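Local coordinates for quinoline 2-oxidoreductase small subunit (Pseudomonas putida, PDB 1T3Q), which probably passes electrons, through its two [2Fe-2S] clusters, from the molybdenum centre towards FAD in a quinoline-hydroxylating enzyme, at residues R28-D33 with G47-V52. Numbering follows the deposited sequence.
With FES (Fe2/s2 (inorganic) cluster), chain H; FAD (flavin-adenine dinucleotide), chain R.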
loop_
_atom_site.group_PDB
_atom_site.type_symbol
_atom_site.label_atom_id
_atom_site.label_comp_id
_atom_site.label_asym_id
_atom_site.label_seq_id
_atom_site.Cartn_x
_atom_site.Cartn_y
_atom_site.Cartn_z
ATOM N N ARG A 28 -11.259 -24.310 15.835
ATOM C CA ARG A 28 -11.910 -24.320 14.521
ATOM C C ARG A 28 -11.055 -23.852 13.347
ATOM O O ARG A 28 -11.485 -23.944 12.196
ATOM C CB ARG A 28 -13.186 -23.465 14.555
ATOM C CG ARG A 28 -12.923 -21.959 14.628
ATOM C CD ARG A 28 -14.227 -21.160 14.695
ATOM N NE ARG A 28 -15.140 -21.495 13.603
ATOM C CZ ARG A 28 -16.362 -20.982 13.462
ATOM N NH1 ARG A 28 -17.126 -21.342 12.440
ATOM N NH2 ARG A 28 -16.820 -20.104 14.343
ATOM N N MET A 29 -9.863 -23.338 13.624
ATOM C CA MET A 29 -8.992 -22.849 12.561
ATOM C C MET A 29 -7.956 -23.898 12.161
ATOM O O MET A 29 -7.274 -24.462 13.026
ATOM C CB MET A 29 -8.278 -21.566 13.024
ATOM C CG MET A 29 -7.321 -20.968 11.996
ATOM S SD MET A 29 -6.541 -19.421 12.504
ATOM C CE MET A 29 -7.740 -18.231 11.930
ATOM N N HIS A 30 -7.836 -24.180 10.862
ATOM C CA HIS A 30 -6.829 -25.149 10.457
ATOM C C HIS A 30 -5.449 -24.494 10.426
ATOM O O HIS A 30 -5.326 -23.269 10.482
ATOM C CB HIS A 30 -7.172 -25.836 9.119
ATOM C CG HIS A 30 -7.542 -24.910 7.996
ATOM N ND1 HIS A 30 -6.718 -23.897 7.554
ATOM C CD2 HIS A 30 -8.608 -24.918 7.159
ATOM C CE1 HIS A 30 -7.257 -23.327 6.490
ATOM N NE2 HIS A 30 -8.404 -23.929 6.229
ATOM N N LEU A 31 -4.412 -25.323 10.377
ATOM C CA LEU A 31 -3.033 -24.850 10.387
ATOM C C LEU A 31 -2.674 -23.906 9.245
ATOM O O LEU A 31 -1.930 -22.940 9.444
ATOM C CB LEU A 31 -2.084 -26.054 10.401
ATOM C CG LEU A 31 -0.589 -25.752 10.540
ATOM C CD1 LEU A 31 -0.351 -24.837 11.732
ATOM C CD2 LEU A 31 0.175 -27.059 10.696
ATOM N N ALA A 32 -3.202 -24.175 8.052
ATOM C CA ALA A 32 -2.928 -23.319 6.901
ATOM C C ALA A 32 -3.359 -21.887 7.220
ATOM O O ALA A 32 -2.585 -20.949 7.050
ATOM C CB ALA A 32 -3.668 -23.839 5.663
ATOM N N ASP A 33 -4.593 -21.719 7.689
ATOM C CA ASP A 33 -5.092 -20.387 8.044
ATOM C C ASP A 33 -4.297 -19.760 9.197
ATOM O O ASP A 33 -4.027 -18.561 9.188
ATOM C CB ASP A 33 -6.578 -20.450 8.438
ATOM C CG ASP A 33 -7.519 -20.390 7.236
ATOM O OD1 ASP A 33 -8.748 -20.529 7.436
ATOM O OD2 ASP A 33 -7.044 -20.206 6.092
ATOM N N GLY A 47 -5.891 -23.911 -1.862
ATOM C CA GLY A 47 -6.588 -24.040 -3.127
ATOM C C GLY A 47 -7.848 -24.892 -3.109
ATOM O O GLY A 47 -8.600 -24.891 -4.089
ATOM N N CYS A 48 -8.092 -25.623 -2.023
ATOM C CA CYS A 48 -9.280 -26.474 -1.953
ATOM C C CYS A 48 -9.799 -26.755 -0.544
ATOM O O CYS A 48 -10.999 -26.949 -0.359
ATOM C CB CYS A 48 -9.018 -27.817 -2.647
ATOM S SG CYS A 48 -7.955 -28.965 -1.696
ATOM N N GLU A 49 -8.897 -26.799 0.437
ATOM C CA GLU A 49 -9.267 -27.084 1.826
ATOM C C GLU A 49 -9.931 -28.453 1.991
ATOM O O GLU A 49 -10.715 -28.676 2.922
ATOM C CB GLU A 49 -10.181 -25.971 2.371
ATOM C CG GLU A 49 -9.427 -24.668 2.632
ATOM C CD GLU A 49 -10.317 -23.494 3.021
ATOM O OE1 GLU A 49 -10.122 -22.940 4.123
ATOM O OE2 GLU A 49 -11.200 -23.117 2.220
ATOM N N GLN A 50 -9.602 -29.371 1.085
ATOM C CA GLN A 50 -10.142 -30.730 1.107
ATOM C C GLN A 50 -9.033 -31.776 1.040
ATOM O O GLN A 50 -9.307 -32.970 0.940
ATOM C CB GLN A 50 -11.106 -30.943 -0.065
ATOM C CG GLN A 50 -12.470 -30.319 0.133
ATOM C CD GLN A 50 -13.292 -31.047 1.184
ATOM O OE1 GLN A 50 -13.632 -32.222 1.023
ATOM N NE2 GLN A 50 -13.617 -30.350 2.267
ATOM N N GLY A 51 -7.785 -31.317 1.075
ATOM C CA GLY A 51 -6.652 -32.225 1.037
ATOM C C GLY A 51 -6.250 -32.731 -0.335
ATOM O O GLY A 51 -5.287 -33.488 -0.456
ATOM N N VAL A 52 -6.961 -32.298 -1.374
ATOM C CA VAL A 52 -6.680 -32.762 -2.727
ATOM C C VAL A 52 -5.594 -32.042 -3.536
ATOM O O VAL A 52 -4.724 -32.695 -4.117
ATOM C CB VAL A 52 -7.975 -32.761 -3.593
ATOM C CG1 VAL A 52 -7.664 -33.276 -4.998
ATOM C CG2 VAL A 52 -9.054 -33.625 -2.938
HETATM FE FE1 FES H . -5.770 -28.092 -1.161
HETATM FE FE2 FES H . -4.860 -28.201 1.403
HETATM S S1 FES H . -4.767 -29.817 0.001
HETATM S S2 FES H . -5.737 -26.398 0.288
HETATM P PA FAD R . -10.067 -38.910 11.211
HETATM O O1A FAD R . -10.419 -38.181 9.962
HETATM O O2A FAD R . -9.655 -38.214 12.278
HETATM O O5B FAD R . -11.460 -39.412 11.548
HETATM C C5B FAD R . -12.127 -40.563 10.937
HETATM C C4B FAD R . -13.502 -40.824 11.686
HETATM O O4B FAD R . -13.239 -41.920 12.650
HETATM C C3B FAD R . -14.161 -39.690 12.543
HETATM O O3B FAD R . -15.555 -39.781 12.541
HETATM C C2B FAD R . -13.511 -39.923 13.941
HETATM O O2B FAD R . -14.318 -39.455 14.993
HETATM C C1B FAD R . -13.462 -41.421 14.013
HETATM N N9A FAD R . -12.325 -41.972 14.748
HETATM C C8A FAD R . -10.985 -41.801 14.466
HETATM N N7A FAD R . -10.195 -42.604 15.177
HETATM C C5A FAD R . -11.054 -43.322 15.975
HETATM C C6A FAD R . -10.827 -44.405 16.984
HETATM N N6A FAD R . -9.647 -44.854 17.331
HETATM N N1A FAD R . -11.980 -44.901 17.579
HETATM C C2A FAD R . -13.241 -44.451 17.251
HETATM N N3A FAD R . -13.542 -43.468 16.353
HETATM C C4A FAD R . -12.414 -42.891 15.779
HETATM N N1 FAD R . -8.688 -43.480 2.273
HETATM C C2 FAD R . -8.612 -44.649 1.632
HETATM O O2 FAD R . -9.035 -45.671 2.112
HETATM N N3 FAD R . -8.204 -44.723 0.257
HETATM C C4 FAD R . -7.954 -43.580 -0.499
HETATM O O4 FAD R . -7.652 -43.700 -1.665
HETATM C C4X FAD R . -8.111 -42.284 0.169
HETATM N N5 FAD R . -7.885 -41.115 -0.515
HETATM C C5X FAD R . -7.943 -39.925 0.186
HETATM C C6 FAD R . -7.708 -38.715 -0.545
HETATM C C7 FAD R . -7.742 -37.468 0.080
HETATM C C7M FAD R . -7.520 -36.220 -0.746
HETATM C C8 FAD R . -8.000 -37.380 1.537
HETATM C C8M FAD R . -8.046 -36.066 2.279
HETATM C C9 FAD R . -8.212 -38.573 2.281
HETATM C C9A FAD R . -8.201 -39.842 1.619
HETATM N N10 FAD R . -8.434 -41.118 2.300
HETATM C C10 FAD R . -8.434 -42.296 1.618
HETATM C "C1'" FAD R . -8.862 -41.081 3.725
HETATM C "C2'" FAD R . -7.717 -41.443 4.716
HETATM O "O2'" FAD R . -7.462 -42.850 4.654
HETATM C "C3'" FAD R . -8.209 -41.007 6.099
HETATM O "O3'" FAD R . -7.031 -40.718 6.865
HETATM C "C4'" FAD R . -9.042 -42.092 6.830
HETATM O "O4'" FAD R . -10.205 -42.450 6.077
HETATM C "C5'" FAD R . -9.466 -41.499 8.145
HETATM O "O5'" FAD R . -8.339 -41.699 9.195
HETATM P P FAD R . -7.950 -40.542 10.075
HETATM O O1P FAD R . -6.875 -41.099 11.015
HETATM O O2P FAD R . -7.634 -39.389 9.367
HETATM O O3P FAD R . -9.121 -40.209 10.904
#
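H30 and E49 meet through one hydrogen bond, a worked example of a histidine ring joining a helix start to a cofactor loop. H30 NE2 donates to E49 OE1 over 2.9 Å, nearly straight at 170° and close to the ring plane. The carboxylate receives it on the anti lone pair of OE1, its plane turned 81° from the ring. On the far side of the imidazole, ND1 of H30 accepts from D33 N at 3.0 Å, the N-cap bond of the helix. With chi1 at 50°, CG sits between the backbone N and the carbonyl carbon, which turns the ND1 edge of the ring towards the first helical turn, where it meets D33 N in the ring plane; the two bonds together fix its rotation. A leucine in place of H30 would probably leave D33 N without its cap and take from E49 OE1 one of its donors.

Charge adds a second layer. D33 OD1 and E49 OE1, like charges 4.3 Å apart, both form salt bridges with K2 of the medium subunit, which probably offsets their repulsion.

Metal ligation and cluster packing occupy the rest of the loop. C48 SG binds FE1 of the cluster at 2.4 Å, C53 is that iron's other cysteine ligand, and E49 N lies 3.2 Å from sulfide S2. The loop also meets the flavin through G51 O, 3.5 Å from FAD C7M, and through V52 CG2, which touches the same methyl, so the loop lies between cluster and flavin.

Within this plant-type [2Fe-2S] ferredoxin domain, a beta-grasp fold, the contact ties the start of helix 31-39 to the cluster loop preceding strand 57-60, while L31 packs on I58 and I60 of that strand.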